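Side-chain contact in putative oxidoreductase (PDB 3EOF), which binds flavin mononucleotide and probably acts as an oxidoreductase of the nitroreductase family, its substrate not being established: residues Asp185-Ala188 / Glu189-Asn192. Residues are numbered along the deposited sequence; the frame is centred on the assembly and turned at random.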
loop_
_atom_site.group_PDB
_atom_site.type_symbol
_atom_site.label_atom_id
_atom_site.label_comp_id
_atom_site.label_asym_id
_atom_site.label_seq_id
_atom_site.Cartn_x
_atom_site.Cartn_y
_atom_site.Cartn_z
ATOM N N ASP A 185 22.442 -2.645 -9.155
ATOM C CA ASP A 185 21.756 -2.717 -10.428
ATOM C C ASP A 185 21.989 -4.062 -11.107
ATOM O O ASP A 185 23.025 -4.692 -10.932
ATOM C CB ASP A 185 22.154 -1.548 -11.321
ATOM C CG ASP A 185 21.169 -1.322 -12.455
ATOM O OD1 ASP A 185 19.999 -1.721 -12.346
ATOM O OD2 ASP A 185 21.565 -0.702 -13.453
ATOM N N TYR A 186 20.992 -4.476 -11.872
ATOM C CA TYR A 186 20.967 -5.767 -12.510
ATOM C C TYR A 186 21.698 -5.809 -13.851
ATOM O O TYR A 186 21.453 -5.008 -14.746
ATOM C CB TYR A 186 19.520 -6.191 -12.720
ATOM C CG TYR A 186 18.735 -6.118 -11.462
ATOM C CD1 TYR A 186 18.800 -7.146 -10.533
ATOM C CD2 TYR A 186 17.946 -5.022 -11.173
ATOM C CE1 TYR A 186 18.123 -7.065 -9.355
ATOM C CE2 TYR A 186 17.258 -4.944 -9.982
ATOM C CZ TYR A 186 17.355 -5.969 -9.091
ATOM O OH TYR A 186 16.687 -5.939 -7.926
ATOM N N THR A 187 22.592 -6.776 -13.965
ATOM C CA THR A 187 23.292 -7.054 -15.194
ATOM C C THR A 187 22.408 -8.049 -15.944
ATOM O O THR A 187 21.463 -8.577 -15.380
ATOM C CB THR A 187 24.699 -7.673 -14.908
ATOM O OG1 THR A 187 24.550 -8.908 -14.207
ATOM C CG2 THR A 187 25.547 -6.741 -14.088
ATOM N N ALA A 188 22.695 -8.257 -17.228
ATOM C CA ALA A 188 22.009 -9.233 -18.060
ATOM C C ALA A 188 22.183 -10.633 -17.443
ATOM O O ALA A 188 21.253 -11.431 -17.418
ATOM C CB ALA A 188 22.551 -9.167 -19.533
ATOM N N GLU A 189 23.368 -10.901 -16.888
ATOM C CA GLU A 189 23.618 -12.145 -16.205
ATOM C C GLU A 189 22.688 -12.288 -14.994
ATOM O O GLU A 189 22.151 -13.358 -14.765
ATOM C CB GLU A 189 25.082 -12.224 -15.796
ATOM C CG GLU A 189 25.538 -13.526 -15.165
ATOM C CD GLU A 189 27.051 -13.474 -14.880
ATOM O OE1 GLU A 189 27.824 -13.146 -15.818
ATOM O OE2 GLU A 189 27.463 -13.751 -13.728
ATOM N N ASP A 190 22.531 -11.225 -14.212
ATOM C CA ASP A 190 21.598 -11.217 -13.058
ATOM C C ASP A 190 20.195 -11.530 -13.511
ATOM O O ASP A 190 19.527 -12.381 -12.939
ATOM C CB ASP A 190 21.573 -9.864 -12.364
ATOM C CG ASP A 190 22.867 -9.528 -11.662
ATOM O OD1 ASP A 190 23.585 -10.460 -11.265
ATOM O OD2 ASP A 190 23.167 -8.314 -11.489
ATOM N N ILE A 191 19.757 -10.821 -14.543
ATOM C CA ILE A 191 18.419 -11.000 -15.106
ATOM C C ILE A 191 18.159 -12.429 -15.562
ATOM O O ILE A 191 17.151 -13.024 -15.248
ATOM C CB ILE A 191 18.154 -9.973 -16.292
ATOM C CG1 ILE A 191 17.984 -8.553 -15.758
ATOM C CG2 ILE A 191 16.900 -10.364 -17.103
ATOM C CD1 ILE A 191 16.776 -8.373 -14.840
ATOM N N ASN A 192 19.088 -12.968 -16.316
ATOM C CA ASN A 192 18.978 -14.326 -16.805
ATOM C C ASN A 192 18.904 -15.362 -15.683
ATOM O O ASN A 192 18.110 -16.309 -15.735
ATOM C CB ASN A 192 20.128 -14.596 -17.777
ATOM C CG ASN A 192 19.927 -13.878 -19.089
ATOM O OD1 ASN A 192 18.887 -14.021 -19.693
ATOM N ND2 ASN A 192 20.913 -13.107 -19.536
#
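T187 and D190 trade hydrogen bonds at the start of helix 188-200, a worked example of the capping box. In one half, T187 OG1 accepts from D190 N at 3.1 Å; a chi1 of 61° lodges this hydroxyl between its own backbone N and carbonyl carbon, facing the first turn. In the other half, the T187 N-H runs almost straight (175°) to D190 OD2 at 3.0 Å, reaching that oxygen from above the carboxylate plane. The aspartate can curl back because its CG lies beside its own backbone N (chi1 -68°), and a salt bridge from OD1 to R193 also holds the carboxylate. The two side chains thus supply acceptors for the amides of the N-cap residue and of the residue three on, in the first turn.

The regular backbone pattern begins at the cap itself, with I191 N bonded to T187 O at 2.9 Å and N192 N to A188 O, also at 2.9 Å.

Apolar contact is slight: Y186 CB meets I191 CD1 at 4.1 Å, while D190 CB sits at the edge of the tyrosine ring, near its plane. The tyrosine hydroxyl is hydrogen-bonded to G176 O and to R83 of the second subunit.

The box thus marks where the loop after strand 178-180 turns into helix 188-200, against the second subunit, where R82 forms a salt bridge with D185, R91 a hydrogen bond with N192, and Y87 packs on I191.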